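Local coordinates for putative curved DNA-binding protein (Chaetomium thermophilum var. thermophilum DSM 1495, PDB 4IPA) that is a thermophilic Arx1 of the methionine aminopeptidase-like family, linked to ribosome biogenesis and possibly able to bind DNA, at residues A51-I56 with V87-F92; F92-T97 with A271-R276; S317-C322 with G326-Y331. One frame throughout, in Å; residues are numbered along the deposited sequence.

Contact 1: residues A51-I56 with V87-F92; sequences AKIIDI and VSPAAF
I53 meets both V87 and P89, and its side chain can be read as a worked example of how one branched residue covers the end of a strand. Its CB sits on the side of the chain that faces V87 and divides the work between two arms. The shorter arm, CG2, is anti to the backbone N because CG1 stands at chi1 -68°; this methyl rests 3.6 Å from the V87 carbonyl O and 4.0 Å from V87 CB. The longer arm starts at CG1, which only grazes V87 CG1 at 4.2 Å. It then runs out fully extended, and its tip, CD1, comes to lie 3.7 Å from P89 CG, with P89 CD just beyond and the V87 O close by.

Here the first turn of helix 53-69 lies against the end of strand 79-88, which pairs antiparallel with strand 115-124, in the helix-on-sheet packing expected of the pita-bread fold of family M24. K52 holds the N-cap position, and its carbonyl O accepts from I56 N. One turn after I53, I56 adds a second apolar touch: its CG2 meets V87 CG2 at 3.8 Å, the two side chains crossing at about a right angle. V87 CB and O take most of the I53 contact, CG2 the I56 one, and no hydrogen bond joins the segments. I56 also packs on V43 and L46 of helix 23-46, while V87 reaches I110 and I116. Beyond the strand, P89 opens a type I turn closed by F92 N on P89 O, with P89 CD 3.6 Å above the F92 ring, offset toward its rim.

Contact 2: residues F92-T97 with A271-R276; sequences FITPYT and ATLHRR
T272 and T97 supply the polar half of this contact. T272 OG1 donates to the carbonyl O of T97 over a short 2.7 Å, approaching from above the carbonyl plane, 56° out of it. The hydroxyl is brought there by a chi1 of 61°, which sets OG1 between the backbone N and the carbonyl carbon. A water completes the grip: T97 N donates to it at 2.9 Å, and it donates in turn to T272 OG1 at 2.8 Å. The one hydroxyl donates to the T97 C=O directly and reaches the T97 N-H through the water, from which it accepts. Replacing T272 by a valine would probably leave the T97 carbonyl without this donor and the water without one of its acceptors. The hydroxyl of T97 itself is engaged elsewhere, with S305 OG. Within 271-276, the H274 imidazole reaches back to the loop just before the strand: H274 NE2 donates to A271 O, 3.2 Å away, from above the carbonyl plane.

The apolar half is the work of one methyl. L273 CD2 lies against the P95 ring, 4.0 Å from P95 CG and equally near P95 CD, while T94 CG2 marks the margin of the patch. CG anti to the backbone N (chi1 -175°) carries CD2 onto the P95 ring. Inside the loop, the edge of the F92 ring stands over the face of Y96 in a T-shaped stack.

Around these groups, P95 also packs on H83 and T86 of strand 79-88, and T94 OG1 bonds to E332 O and T334 N. The contact thus pins the loop between strands 79-88 and 115-124 to the start of strand 273-276. That strand is the middle one of three, between 304-305 and 328-330, and helix 312-324 covers H274 through V319 and V323.

Contact 3: residues S317-C322 with G326-Y331; sequences SGVIEC and GVFRQY
C322 is joined to V327 and F328 through a single carbonyl oxygen, an instructive case of one acceptor serving two backbone donors. V327 N donates to C322 O at 3.0 Å and lies nearly on the line of the C=O bond, although the hydrogen bond is bent at the hydrogen (135°). F328 N reaches the same oxygen, also at 3.0 Å, in an almost straight hydrogen bond (175°), but from above the carbonyl plane. The two donors therefore divide the oxygen between an end-on and an out-of-plane approach. Elsewhere, the E321 carboxylate is taken up by R285 N, K284 N and S288 OG, and the G326 carbonyl by T277 OG1 and N279 ND2.

Next to the shared oxygen the side chains close up. C322 CB sits over one face of the F328 ring, 3.7 Å from its centroid in a CH-pi contact. With SG anti to the carbonyl carbon (chi1 -73°), the sulfur lies over the same face, 4.0 Å from the centroid, a sulfur-aromatic contact. V319 CG2 comes instead at the ring's edge, near its plane, 4.0 Å from F328 CD2. V327 CG2 adds a touch at 3.7 Å to C322 CB. F304 stacks edge-to-face with F328, and I291 and Y292 of helix 286-299 also pack on that ring.

At G326 the backbone takes a positive phi, where a CB would press on the preceding carbonyl O. The V327-to-C322 bond spans this glycine as the 6→1 bond of a Schellman motif, which ends helix 312-324 and turns the chain directly into strand 328-330.

How the contacts relate
The three contacts follow one another along the chain. Contacts 1 and 2 share F92, their centres 12 Å apart, and V87 and S88 at the end of strand 79-88 bond to Y96 of the following loop. Contacts 2 and 3 lie 13 Å apart between centres and share a small antiparallel sheet, in which R275 O faces R329 N at 2.7 Å and L273 O faces Y331 N. Contacts 1 and 3 do not touch, their nearest atoms about 10 Å apart. Contact 2 is thus the bridge: it ties the helix and sheet of the M24 family region to the later element of helix 312-324 and strand 328-330, far along the sequence.

Contact 1: residues A51-I56 with V87-F92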
# COMPACT_ATOMS: atom_id res chain seq x y z
N ALA A 51 8.46 -21.45 -1.86
CA ALA A 51 8.57 -20.65 -3.09
C ALA A 51 9.62 -19.57 -2.91
O ALA A 51 9.74 -18.98 -1.84
CB ALA A 51 7.22 -20.02 -3.47
N LYS A 52 10.38 -19.33 -3.97
CA LYS A 52 11.39 -18.29 -4.00
C LYS A 52 10.73 -16.94 -4.30
O LYS A 52 10.06 -16.78 -5.32
CB LYS A 52 12.42 -18.61 -5.07
CG LYS A 52 13.07 -19.97 -4.92
CD LYS A 52 13.78 -20.40 -6.19
CE LYS A 52 14.93 -19.46 -6.54
NZ LYS A 52 15.56 -19.84 -7.84
N ILE A 53 10.96 -15.97 -3.42
CA ILE A 53 10.41 -14.64 -3.60
C ILE A 53 10.70 -14.04 -4.98
O ILE A 53 9.81 -13.43 -5.58
CB ILE A 53 10.88 -13.68 -2.47
CG1 ILE A 53 10.24 -14.10 -1.15
CG2 ILE A 53 10.47 -12.25 -2.77
CD1 ILE A 53 10.64 -13.23 0.03
N ILE A 54 11.92 -14.20 -5.48
CA ILE A 54 12.26 -13.57 -6.75
C ILE A 54 11.44 -14.14 -7.91
O ILE A 54 11.14 -13.43 -8.87
CB ILE A 54 13.78 -13.63 -7.10
CG1 ILE A 54 14.10 -12.66 -8.24
CG2 ILE A 54 14.20 -15.02 -7.52
CD1 ILE A 54 15.18 -11.70 -7.93
N ASP A 55 11.07 -15.42 -7.81
CA ASP A 55 10.25 -16.04 -8.83
C ASP A 55 8.83 -15.48 -8.82
O ASP A 55 8.25 -15.21 -9.88
CB ASP A 55 10.21 -17.56 -8.63
CG ASP A 55 11.52 -18.23 -8.99
OD1 ASP A 55 12.35 -17.58 -9.67
OD2 ASP A 55 11.72 -19.40 -8.60
N ILE A 56 8.28 -15.30 -7.62
CA ILE A 56 6.95 -14.73 -7.45
C ILE A 56 6.85 -13.30 -8.00
O ILE A 56 5.94 -12.99 -8.76
CB ILE A 56 6.51 -14.77 -5.98
CG1 ILE A 56 6.72 -16.17 -5.40
CG2 ILE A 56 5.05 -14.36 -5.86
CD1 ILE A 56 6.49 -16.28 -3.90
N VAL A 87 6.86 -8.92 -2.48
CA VAL A 87 6.46 -10.01 -1.60
C VAL A 87 7.35 -9.95 -0.38
O VAL A 87 8.53 -10.28 -0.45
CB VAL A 87 6.59 -11.36 -2.34
CG1 VAL A 87 6.35 -12.54 -1.40
CG2 VAL A 87 5.62 -11.39 -3.53
N SER A 88 6.78 -9.50 0.74
CA SER A 88 7.59 -9.14 1.90
C SER A 88 7.36 -10.07 3.08
O SER A 88 6.24 -10.23 3.56
CB SER A 88 7.30 -7.69 2.31
OG SER A 88 7.41 -6.84 1.19
N PRO A 89 8.45 -10.71 3.56
CA PRO A 89 8.37 -11.60 4.73
C PRO A 89 7.95 -10.87 6.02
O PRO A 89 7.69 -9.66 6.02
CB PRO A 89 9.79 -12.15 4.87
CG PRO A 89 10.41 -12.01 3.49
CD PRO A 89 9.78 -10.73 2.93
N ALA A 90 7.92 -11.65 7.10
CA ALA A 90 7.29 -11.30 8.37
C ALA A 90 7.61 -9.92 8.93
O ALA A 90 6.69 -9.14 9.23
CB ALA A 90 7.57 -12.38 9.42
N ALA A 91 8.89 -9.62 9.11
CA ALA A 91 9.27 -8.34 9.70
C ALA A 91 9.63 -7.26 8.67
O ALA A 91 10.09 -6.20 9.05
CB ALA A 91 10.40 -8.51 10.71
N PHE A 92 9.39 -7.52 7.39
CA PHE A 92 9.72 -6.53 6.37
C PHE A 92 8.61 -5.47 6.23
O PHE A 92 7.44 -5.81 6.08
CB PHE A 92 9.93 -7.19 5.01
CG PHE A 92 11.21 -7.98 4.89
CD1 PHE A 92 11.55 -8.94 5.84
CD2 PHE A 92 12.05 -7.80 3.80
CE1 PHE A 92 12.72 -9.67 5.71
CE2 PHE A 92 13.21 -8.54 3.67
CZ PHE A 92 13.55 -9.47 4.63

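Contact 2: residues F92-T97 with A271-R276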
# COMPACT_ATOMS: atom_id res chain seq x y z
N PHE A 92 9.39 -7.52 7.39
CA PHE A 92 9.72 -6.53 6.37
C PHE A 92 8.61 -5.47 6.23
O PHE A 92 7.44 -5.81 6.08
CB PHE A 92 9.93 -7.19 5.01
CG PHE A 92 11.21 -7.98 4.89
CD1 PHE A 92 11.55 -8.94 5.84
CD2 PHE A 92 12.05 -7.80 3.80
CE1 PHE A 92 12.72 -9.67 5.71
CE2 PHE A 92 13.21 -8.54 3.67
CZ PHE A 92 13.55 -9.47 4.63
N ILE A 93 9.00 -4.19 6.25
CA ILE A 93 8.04 -3.11 6.03
C ILE A 93 8.11 -2.54 4.60
O ILE A 93 7.12 -2.56 3.88
CB ILE A 93 8.22 -1.98 7.05
CG1 ILE A 93 7.85 -2.50 8.44
CG2 ILE A 93 7.38 -0.78 6.65
CD1 ILE A 93 8.31 -1.63 9.58
N THR A 94 9.27 -2.04 4.20
CA THR A 94 9.45 -1.66 2.81
C THR A 94 9.08 -2.82 1.87
O THR A 94 9.52 -3.93 2.06
CB THR A 94 10.89 -1.26 2.54
OG1 THR A 94 11.27 -0.22 3.44
CG2 THR A 94 11.03 -0.75 1.09
N PRO A 95 8.24 -2.55 0.86
CA PRO A 95 7.87 -3.64 -0.06
C PRO A 95 9.13 -4.26 -0.67
O PRO A 95 9.97 -3.53 -1.17
CB PRO A 95 7.05 -2.92 -1.14
CG PRO A 95 6.53 -1.69 -0.48
CD PRO A 95 7.56 -1.28 0.55
N TYR A 96 9.23 -5.59 -0.62
CA TYR A 96 10.44 -6.31 -0.98
C TYR A 96 10.40 -6.83 -2.43
O TYR A 96 9.42 -7.44 -2.85
CB TYR A 96 10.63 -7.49 -0.01
CG TYR A 96 11.97 -8.16 -0.09
CD1 TYR A 96 13.15 -7.43 0.03
CD2 TYR A 96 12.07 -9.54 -0.24
CE1 TYR A 96 14.39 -8.06 -0.04
CE2 TYR A 96 13.30 -10.17 -0.30
CZ TYR A 96 14.46 -9.42 -0.20
OH TYR A 96 15.69 -10.05 -0.26
N THR A 97 11.47 -6.59 -3.18
CA THR A 97 11.56 -7.04 -4.57
C THR A 97 13.02 -7.08 -5.04
O THR A 97 13.49 -6.20 -5.76
CB THR A 97 10.68 -6.17 -5.53
OG1 THR A 97 11.02 -6.43 -6.90
CG2 THR A 97 10.85 -4.69 -5.24
N ALA A 271 18.41 -1.67 -1.46
CA ALA A 271 17.25 -0.87 -1.88
C ALA A 271 17.03 -1.04 -3.38
O ALA A 271 17.87 -0.60 -4.19
CB ALA A 271 17.47 0.59 -1.56
N THR A 272 15.92 -1.67 -3.77
CA THR A 272 15.62 -1.84 -5.19
C THR A 272 14.40 -1.04 -5.62
O THR A 272 14.24 -0.73 -6.80
CB THR A 272 15.42 -3.31 -5.57
OG1 THR A 272 14.31 -3.85 -4.83
CG2 THR A 272 16.71 -4.12 -5.27
N LEU A 273 13.55 -0.70 -4.66
CA LEU A 273 12.32 0.04 -4.96
C LEU A 273 12.60 1.54 -5.09
O LEU A 273 13.16 2.15 -4.20
CB LEU A 273 11.28 -0.22 -3.88
CG LEU A 273 9.89 0.39 -4.08
CD1 LEU A 273 9.20 -0.32 -5.25
CD2 LEU A 273 9.07 0.25 -2.81
N HIS A 274 12.22 2.12 -6.23
CA HIS A 274 12.51 3.53 -6.51
C HIS A 274 11.39 4.15 -7.35
O HIS A 274 10.50 3.45 -7.83
CB HIS A 274 13.82 3.68 -7.33
CG HIS A 274 15.03 3.05 -6.70
ND1 HIS A 274 16.11 3.79 -6.27
CD2 HIS A 274 15.34 1.75 -6.49
CE1 HIS A 274 17.03 2.96 -5.79
NE2 HIS A 274 16.58 1.73 -5.90
N ARG A 275 11.43 5.46 -7.54
CA ARG A 275 10.57 6.12 -8.52
C ARG A 275 11.21 7.41 -9.01
O ARG A 275 11.94 8.07 -8.27
CB ARG A 275 9.17 6.38 -7.96
CG ARG A 275 9.04 7.64 -7.12
CD ARG A 275 7.57 7.89 -6.79
NE ARG A 275 7.41 9.08 -5.96
CZ ARG A 275 7.27 10.32 -6.43
NH1 ARG A 275 7.27 10.55 -7.74
NH2 ARG A 275 7.14 11.33 -5.59
N ARG A 276 10.93 7.77 -10.26
CA ARG A 276 11.38 9.04 -10.81
C ARG A 276 10.68 10.19 -10.12
O ARG A 276 9.49 10.12 -9.89
CB ARG A 276 11.05 9.12 -12.30
CG ARG A 276 12.24 9.08 -13.20
CD ARG A 276 11.82 9.13 -14.67
NE ARG A 276 11.62 10.50 -15.09
CZ ARG A 276 10.45 11.04 -15.39
NH1 ARG A 276 9.34 10.31 -15.32
NH2 ARG A 276 10.39 12.31 -15.76
O HOH W 1 13.86 -5.15 -2.43

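Contact 3: residues S317-C322 with G326-Y331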
# COMPACT_ATOMS: atom_id res chain seq x y z
N SER A 317 24.72 0.61 -11.53
CA SER A 317 25.65 1.68 -11.83
C SER A 317 24.94 3.03 -11.92
O SER A 317 25.32 3.99 -11.27
CB SER A 317 26.39 1.37 -13.13
OG SER A 317 27.12 2.49 -13.58
N GLY A 318 23.90 3.09 -12.75
CA GLY A 318 23.20 4.33 -12.99
C GLY A 318 22.34 4.81 -11.82
O GLY A 318 22.16 6.02 -11.64
N VAL A 319 21.82 3.89 -11.02
CA VAL A 319 20.94 4.29 -9.93
C VAL A 319 21.63 5.21 -8.93
O VAL A 319 21.01 6.11 -8.37
CB VAL A 319 20.31 3.09 -9.19
CG1 VAL A 319 21.35 2.38 -8.32
CG2 VAL A 319 19.15 3.58 -8.34
N ILE A 320 22.93 4.99 -8.74
CA ILE A 320 23.69 5.76 -7.76
C ILE A 320 23.57 7.27 -7.98
O ILE A 320 23.08 7.98 -7.09
CB ILE A 320 25.18 5.35 -7.77
CG1 ILE A 320 25.29 3.85 -7.45
CG2 ILE A 320 25.99 6.24 -6.82
CD1 ILE A 320 26.72 3.29 -7.48
N GLU A 321 23.98 7.76 -9.15
CA GLU A 321 23.87 9.19 -9.41
C GLU A 321 22.42 9.68 -9.44
O GLU A 321 22.12 10.81 -9.06
CB GLU A 321 24.56 9.58 -10.72
CG GLU A 321 24.70 11.09 -10.86
CD GLU A 321 25.23 11.54 -12.21
OE1 GLU A 321 25.18 10.75 -13.18
OE2 GLU A 321 25.71 12.69 -12.29
N CYS A 322 21.52 8.84 -9.91
CA CYS A 322 20.12 9.23 -10.00
C CYS A 322 19.55 9.52 -8.61
O CYS A 322 18.78 10.46 -8.44
CB CYS A 322 19.30 8.15 -10.73
SG CYS A 322 19.56 8.05 -12.55
N GLY A 326 18.82 13.23 -6.70
CA GLY A 326 17.42 13.49 -6.40
C GLY A 326 16.40 13.31 -7.53
O GLY A 326 15.26 13.74 -7.39
N VAL A 327 16.79 12.68 -8.63
CA VAL A 327 15.86 12.44 -9.74
C VAL A 327 15.16 11.09 -9.59
O VAL A 327 14.09 10.89 -10.14
CB VAL A 327 16.53 12.53 -11.14
CG1 VAL A 327 17.20 13.88 -11.35
CG2 VAL A 327 17.55 11.41 -11.31
N PHE A 328 15.79 10.16 -8.87
CA PHE A 328 15.09 8.98 -8.38
C PHE A 328 14.91 9.17 -6.87
O PHE A 328 15.82 9.64 -6.20
CB PHE A 328 15.89 7.69 -8.57
CG PHE A 328 15.94 7.18 -9.99
CD1 PHE A 328 15.46 7.93 -11.05
CD2 PHE A 328 16.47 5.93 -10.25
CE1 PHE A 328 15.51 7.43 -12.34
CE2 PHE A 328 16.54 5.42 -11.53
CZ PHE A 328 16.06 6.18 -12.58
N ARG A 329 13.73 8.83 -6.37
CA ARG A 329 13.56 8.63 -4.95
C ARG A 329 13.88 7.16 -4.64
O ARG A 329 13.47 6.26 -5.35
CB ARG A 329 12.13 8.95 -4.52
CG ARG A 329 11.88 8.76 -3.02
CD ARG A 329 10.45 9.11 -2.61
NE ARG A 329 10.13 10.49 -2.96
CZ ARG A 329 10.46 11.53 -2.22
NH1 ARG A 329 11.12 11.34 -1.08
NH2 ARG A 329 10.13 12.76 -2.60
N GLN A 330 14.62 6.92 -3.58
CA GLN A 330 14.93 5.56 -3.19
C GLN A 330 14.13 5.25 -1.94
O GLN A 330 14.07 6.07 -1.03
CB GLN A 330 16.43 5.42 -2.93
CG GLN A 330 16.88 4.17 -2.20
CD GLN A 330 18.30 4.33 -1.65
OE1 GLN A 330 19.24 3.75 -2.15
NE2 GLN A 330 18.44 5.15 -0.61
N TYR A 331 13.48 4.09 -1.92
CA TYR A 331 12.78 3.63 -0.72
C TYR A 331 13.66 2.65 0.01
O TYR A 331 13.79 1.49 -0.39
CB TYR A 331 11.44 2.97 -1.09
CG TYR A 331 10.51 3.94 -1.76
CD1 TYR A 331 9.68 4.77 -0.99
CD2 TYR A 331 10.49 4.07 -3.14
CE1 TYR A 331 8.83 5.68 -1.60
CE2 TYR A 331 9.64 4.97 -3.76
CZ TYR A 331 8.81 5.78 -2.99
OH TYR A 331 7.98 6.67 -3.61